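PDB 2POZ: putative dehydratase from Mesorhizobium loti, which is of unknown function but has the two-domain build of the enolase superfamily and is probably a lyase, perhaps a dehydratase. Local coordinates for residues R266-F269 and E270-A273; L319-E322 and A323-N327. All blocks are in the same frame, centred on the assembly; numbering follows the deposited sequence.

Overall arrangement
Contacts 1 and 2 are both local, each at the C-terminal end of a helix in the barrel domain: residues 266-273 close helix 261-269 and residues 319-327 close helix 312-324. Their centres are 22 Å apart and they do not touch, but helix 287-298 packs against both, receiving Phe269 from one and Leu321 and Ile325 from the other. Contact 1 is partly buried and faces other subunits of the octamer, so its chemistry is mostly charged and polar, with an arginine-glutamate pair within the chain that also bonds neighbouring subunits. Contact 2 is buried; leucine and isoleucine pack beside a carbonyl accepting two N-H groups, while its polar side chains find partners mainly within the chain.

Contact 1 of 2, residues R266-F269 and E270-A273; sequences RKIF and ELQA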
ATOM      1  N   ARG A 266       1.743 -17.840   7.368  1.00 12.62           N
ATOM      2  CA  ARG A 266       2.285 -16.494   7.182  1.00 12.26           C
ATOM      3  C   ARG A 266       1.267 -15.653   6.394  1.00 12.82           C
ATOM      4  O   ARG A 266       1.047 -14.484   6.706  1.00 12.19           O
ATOM      5  CB  ARG A 266       3.604 -16.533   6.405  1.00 12.46           C
ATOM      6  CG  ARG A 266       4.050 -15.153   5.939  1.00 12.76           C
ATOM      7  CD  ARG A 266       5.280 -15.196   5.053  1.00 12.73           C
ATOM      8  NE  ARG A 266       5.417 -13.955   4.293  1.00 15.75           N
ATOM      9  CZ  ARG A 266       6.369 -13.726   3.393  1.00 18.85           C
ATOM     10  NH1 ARG A 266       7.285 -14.652   3.136  1.00 17.02           N
ATOM     11  NH2 ARG A 266       6.389 -12.578   2.730  1.00 17.13           N
ATOM     12  N   LYS A 267       0.655 -16.250   5.373  1.00 11.45           N
ATOM     13  CA  LYS A 267      -0.334 -15.541   4.558  1.00 15.41           C
ATOM     14  C   LYS A 267      -1.511 -15.064   5.417  1.00 15.70           C
ATOM     15  O   LYS A 267      -2.075 -13.999   5.175  1.00 16.85           O
ATOM     16  CB  LYS A 267      -0.834 -16.446   3.418  1.00 17.86           C
ATOM     17  CG  LYS A 267       0.211 -16.669   2.298  1.00 22.54           C
ATOM     18  CD  LYS A 267      -0.147 -17.835   1.359  1.00 24.45           C
ATOM     19  CE  LYS A 267       0.054 -19.204   2.055  1.00 28.99           C
ATOM     20  NZ  LYS A 267      -0.052 -20.413   1.156  1.00 18.35           N
ATOM     21  N   ILE A 268      -1.869 -15.847   6.429  1.00 14.12           N
ATOM     22  CA  ILE A 268      -2.962 -15.478   7.317  1.00 12.09           C
ATOM     23  C   ILE A 268      -2.523 -14.372   8.282  1.00 13.12           C
ATOM     24  O   ILE A 268      -3.213 -13.367   8.450  1.00 11.79           O
ATOM     25  CB  ILE A 268      -3.440 -16.685   8.150  1.00 12.29           C
ATOM     26  CG1 ILE A 268      -3.971 -17.790   7.225  1.00 13.20           C
ATOM     27  CG2 ILE A 268      -4.514 -16.238   9.155  1.00 10.51           C
ATOM     28  CD1 ILE A 268      -5.072 -17.343   6.277  1.00 13.82           C
ATOM     29  N   PHE A 269      -1.372 -14.567   8.917  1.00 11.00           N
ATOM     30  CA  PHE A 269      -0.853 -13.600   9.872  1.00 13.09           C
ATOM     31  C   PHE A 269      -0.768 -12.198   9.291  1.00 13.55           C
ATOM     32  O   PHE A 269      -1.237 -11.235   9.897  1.00 13.10           O
ATOM     33  CB  PHE A 269       0.528 -14.043  10.362  1.00 11.64           C
ATOM     34  CG  PHE A 269       0.510 -15.340  11.113  1.00 11.80           C
ATOM     35  CD1 PHE A 269       1.630 -16.163  11.134  1.00  9.98           C
ATOM     36  CD2 PHE A 269      -0.628 -15.738  11.808  1.00 10.44           C
ATOM     37  CE1 PHE A 269       1.614 -17.368  11.835  1.00 12.12           C
ATOM     38  CE2 PHE A 269      -0.650 -16.940  12.512  1.00 12.62           C
ATOM     39  CZ  PHE A 269       0.474 -17.755  12.526  1.00 12.31           C
ATOM     40  N   GLU A 270      -0.184 -12.094   8.105  1.00 13.69           N
ATOM     41  CA  GLU A 270      -0.018 -10.802   7.463  1.00 16.30           C
ATOM     42  C   GLU A 270      -1.320 -10.092   7.116  1.00 16.10           C
ATOM     43  O   GLU A 270      -1.316  -8.895   6.859  1.00 15.85           O
ATOM     44  CB  GLU A 270       0.855 -10.947   6.219  1.00 17.48           C
ATOM     45  CG  GLU A 270       2.243 -11.494   6.542  1.00 21.14           C
ATOM     46  CD  GLU A 270       3.239 -11.302   5.411  1.00 23.99           C
ATOM     47  OE1 GLU A 270       2.862 -11.520   4.240  1.00 22.16           O
ATOM     48  OE2 GLU A 270       4.404 -10.942   5.703  1.00 26.81           O
ATOM     49  N   LEU A 271      -2.431 -10.819   7.108  1.00 16.60           N
ATOM     50  CA  LEU A 271      -3.718 -10.201   6.812  1.00 18.44           C
ATOM     51  C   LEU A 271      -4.246  -9.482   8.044  1.00 18.71           C
ATOM     52  O   LEU A 271      -4.966  -8.491   7.933  1.00 18.78           O
ATOM     53  CB  LEU A 271      -4.750 -11.249   6.396  1.00 18.26           C
ATOM     54  CG  LEU A 271      -4.498 -12.077   5.140  1.00 21.18           C
ATOM     55  CD1 LEU A 271      -5.601 -13.124   5.016  1.00 22.78           C
ATOM     56  CD2 LEU A 271      -4.459 -11.174   3.921  1.00 18.54           C
ATOM     57  N   GLN A 272      -3.886  -9.995   9.216  1.00 20.27           N
ATOM     58  CA  GLN A 272      -4.359  -9.434  10.473  1.00 22.62           C
ATOM     59  C   GLN A 272      -5.868  -9.250  10.391  1.00 22.41           C
ATOM     60  O   GLN A 272      -6.407  -8.190  10.714  1.00 22.96           O
ATOM     61  CB  GLN A 272      -3.672  -8.105  10.761  1.00 26.06           C
ATOM     62  CG  GLN A 272      -2.651  -8.215  11.875  1.00 30.23           C
ATOM     63  CD  GLN A 272      -1.761  -6.998  11.983  1.00 32.36           C
ATOM     64  OE1 GLN A 272      -0.995  -6.869  12.933  1.00 30.86           O
ATOM     65  NE2 GLN A 272      -1.852  -6.098  11.001  1.00 33.22           N
ATOM     66  N   ALA A 273      -6.540 -10.304   9.947  1.00 21.07           N
ATOM     67  CA  ALA A 273      -7.985 -10.300   9.806  1.00 21.24           C
ATOM     68  C   ALA A 273      -8.618 -11.296  10.775  1.00 21.11           C
ATOM     69  O   ALA A 273      -9.798 -11.187  11.100  1.00 22.39           O
ATOM     70  CB  ALA A 273      -8.362 -10.652   8.374  1.00 20.61           C
TER
HETATM   71  O   HOH W   1      -5.236 -12.694   9.923  1.00 17.07           O
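Glu270 folds back on Arg266, one turn earlier, where helix 261-269 ends in the barrel domain of this enolase-superfamily fold. Its backbone N donates a nearly straight alpha-helical bond of 3.0 Å to Arg266 O (173°). With chi1 at -60°, Glu270 CG stands beside its own N and rests 3.2 Å from that same carbonyl oxygen, which brings the carboxylate alongside Arg266 NE. Arg266, extended from CG to NE, meets it with the carboxylate carbon in plane at the guanidinium edge. The two planes stand 81° apart, so this salt bridge is no flat two-pronged pair: NE gives OE2 a weak bond of 3.5 Å. Firmer partners lie across the interface, where Arg266 NH1 reaches Ala299 O and Glu270 OE2 meets Tyr300 OH, both of the second subunit; NH1 also salt-bridges Asp238 of the fourth subunit. A leucine in place of Glu270 would probably leave Arg266 NE without this bond and that tyrosine hydroxyl without its mate. Phe269 suits the inner side of the helix: its ring packs on helix 287-298 and lies nearly parallel to Tyr300 of its own chain. Its carbonyl starts a type I turn, Gln272 N bonding to Phe269 O at 3.0 Å. Gln272 then takes positive phi, and one water spans the bend, donating to Ile268 O at 2.6 Å and accepting from Ala273 N at 2.7 Å.

Contact 2 of 2, residues L319-E322 and A323-N327; sequences LQLE and ANITN
Ile325 packs back over Leu321 at the C-terminal end of helix 312-324, where the chain leaves the helix and heads for strand 331-333 in the barrel domain. Its CB sits 4.0 Å from Leu321 O, above the last turn. From there the side chain forks. The CG2 branch goes to the leucine side chain, meeting Leu321 CD1 at 4.0 Å with CG only slightly farther. The other branch has chi1 at 55°, which sets CG1 between the backbone N and carbonyl carbon of Ile325 and holds it 3.5 Å from Leu321 O. CD1, at the tip, stands 4.6 Å from Leu321 CD2. A beta-branched residue suits this place because its two arms can screen the carbonyl and still reach the leucine. The side chain of Leu321 also packs on Thr290 of helix 287-298.

Beneath this apolar cover, Leu321 O accepts two backbone bonds. Ile325 N approaches at 3.0 Å nearly along the C=O axis, while Asn324 N comes from above the carbonyl plane at 2.9 Å. Two residues earlier, Ala323 N bonds to Leu319 O, and Ala323 CB, its methyl, lies 3.3 Å from Leu319 O. Outside partners hold the polar ends: Glu322 OE1 bonds His331 ND1, Asn324 OD1 bonds Lys291 NZ, and Arg121 NH1 grips both Glu322 O and Ile325 O. Having two donors on one buried carbonyl, and a positive charge on others near the helix end, is likely to offset the negative potential that gathers there.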
ATOM      1  N   LEU A 319      -3.186 -32.990  22.703  1.00 12.72           N
ATOM      2  CA  LEU A 319      -3.082 -32.550  24.097  1.00 13.88           C
ATOM      3  C   LEU A 319      -1.629 -32.224  24.442  1.00 14.10           C
ATOM      4  O   LEU A 319      -1.361 -31.370  25.284  1.00 13.71           O
ATOM      5  CB  LEU A 319      -3.612 -33.621  25.060  1.00 12.90           C
ATOM      6  CG  LEU A 319      -5.100 -33.965  24.966  1.00 13.28           C
ATOM      7  CD1 LEU A 319      -5.450 -34.982  26.048  1.00 16.23           C
ATOM      8  CD2 LEU A 319      -5.941 -32.706  25.119  1.00 14.58           C
ATOM      9  N   GLN A 320      -0.692 -32.904  23.790  1.00 13.49           N
ATOM     10  CA  GLN A 320       0.728 -32.639  24.032  1.00 16.21           C
ATOM     11  C   GLN A 320       1.018 -31.171  23.726  1.00 16.69           C
ATOM     12  O   GLN A 320       1.760 -30.507  24.446  1.00 18.46           O
ATOM     13  CB  GLN A 320       1.606 -33.517  23.139  1.00 14.81           C
ATOM     14  CG  GLN A 320       1.635 -34.995  23.523  1.00 16.53           C
ATOM     15  CD  GLN A 320       2.176 -35.222  24.924  1.00 15.76           C
ATOM     16  OE1 GLN A 320       3.180 -34.629  25.311  1.00 18.11           O
ATOM     17  NE2 GLN A 320       1.523 -36.099  25.682  1.00 16.42           N
ATOM     18  N   LEU A 321       0.418 -30.670  22.652  1.00 16.78           N
ATOM     19  CA  LEU A 321       0.614 -29.289  22.237  1.00 16.56           C
ATOM     20  C   LEU A 321      -0.123 -28.314  23.154  1.00 16.57           C
ATOM     21  O   LEU A 321       0.454 -27.334  23.628  1.00 14.82           O
ATOM     22  CB  LEU A 321       0.121 -29.112  20.796  1.00 18.83           C
ATOM     23  CG  LEU A 321       0.171 -27.718  20.161  1.00 22.00           C
ATOM     24  CD1 LEU A 321       1.509 -27.506  19.481  1.00 19.41           C
ATOM     25  CD2 LEU A 321      -0.956 -27.586  19.142  1.00 20.52           C
ATOM     26  N   GLU A 322      -1.398 -28.593  23.408  1.00 13.46           N
ATOM     27  CA  GLU A 322      -2.221 -27.719  24.232  1.00 14.65           C
ATOM     28  C   GLU A 322      -1.746 -27.622  25.674  1.00 14.76           C
ATOM     29  O   GLU A 322      -2.129 -26.706  26.406  1.00 14.84           O
ATOM     30  CB  GLU A 322      -3.677 -28.183  24.172  1.00 14.14           C
ATOM     31  CG  GLU A 322      -4.171 -28.336  22.741  1.00 16.34           C
ATOM     32  CD  GLU A 322      -5.615 -28.793  22.651  1.00 18.60           C
ATOM     33  OE1 GLU A 322      -6.016 -29.672  23.448  1.00 17.79           O
ATOM     34  OE2 GLU A 322      -6.340 -28.281  21.771  1.00 16.72           O
ATOM     35  N   ALA A 323      -0.915 -28.564  26.090  1.00 13.29           N
ATOM     36  CA  ALA A 323      -0.394 -28.531  27.452  1.00 16.01           C
ATOM     37  C   ALA A 323       0.762 -27.533  27.514  1.00 16.17           C
ATOM     38  O   ALA A 323       1.058 -26.975  28.574  1.00 16.97           O
ATOM     39  CB  ALA A 323       0.110 -29.913  27.856  1.00 14.39           C
ATOM     40  N   ASN A 324       1.370 -27.279  26.356  1.00 16.34           N
ATOM     41  CA  ASN A 324       2.555 -26.427  26.268  1.00 17.25           C
ATOM     42  C   ASN A 324       2.459 -24.999  25.714  1.00 19.19           C
ATOM     43  O   ASN A 324       3.170 -24.111  26.190  1.00 20.85           O
ATOM     44  CB  ASN A 324       3.624 -27.226  25.504  1.00 16.77           C
ATOM     45  CG  ASN A 324       4.902 -26.444  25.262  1.00 16.20           C
ATOM     46  OD1 ASN A 324       5.051 -25.781  24.239  1.00 16.95           O
ATOM     47  ND2 ASN A 324       5.832 -26.526  26.201  1.00 11.79           N
ATOM     48  N   ILE A 325       1.601 -24.758  24.726  1.00 18.37           N
ATOM     49  CA  ILE A 325       1.516 -23.421  24.141  1.00 18.10           C
ATOM     50  C   ILE A 325       0.967 -22.350  25.077  1.00 19.47           C
ATOM     51  O   ILE A 325       0.049 -22.587  25.869  1.00 18.01           O
ATOM     52  CB  ILE A 325       0.692 -23.422  22.826  1.00 19.51           C
ATOM     53  CG1 ILE A 325      -0.688 -24.031  23.065  1.00 20.97           C
ATOM     54  CG2 ILE A 325       1.440 -24.202  21.745  1.00 17.65           C
ATOM     55  CD1 ILE A 325      -1.599 -23.949  21.857  1.00 21.29           C
ATOM     56  N   THR A 326       1.539 -21.158  24.971  1.00 17.16           N
ATOM     57  CA  THR A 326       1.135 -20.051  25.818  1.00 19.33           C
ATOM     58  C   THR A 326      -0.140 -19.353  25.352  1.00 19.22           C
ATOM     59  O   THR A 326      -0.835 -18.741  26.164  1.00 22.62           O
ATOM     60  CB  THR A 326       2.276 -19.015  25.929  1.00 19.76           C
ATOM     61  OG1 THR A 326       2.753 -18.704  24.620  1.00 20.89           O
ATOM     62  CG2 THR A 326       3.433 -19.575  26.736  1.00 21.15           C
ATOM     63  N   ASN A 327      -0.458 -19.447  24.061  1.00 15.27           N
ATOM     64  CA  ASN A 327      -1.657 -18.802  23.526  1.00 15.52           C
ATOM     65  C   ASN A 327      -2.784 -19.782  23.175  1.00 15.48           C
ATOM     66  O   ASN A 327      -3.435 -19.663  22.141  1.00 13.89           O
ATOM     67  CB  ASN A 327      -1.297 -17.933  22.301  1.00 12.62           C
ATOM     68  CG  ASN A 327      -0.621 -18.724  21.178  1.00 13.16           C
ATOM     69  OD1 ASN A 327      -0.002 -19.765  21.408  1.00 13.54           O
ATOM     70  ND2 ASN A 327      -0.719 -18.209  19.956  1.00  7.62           N
TER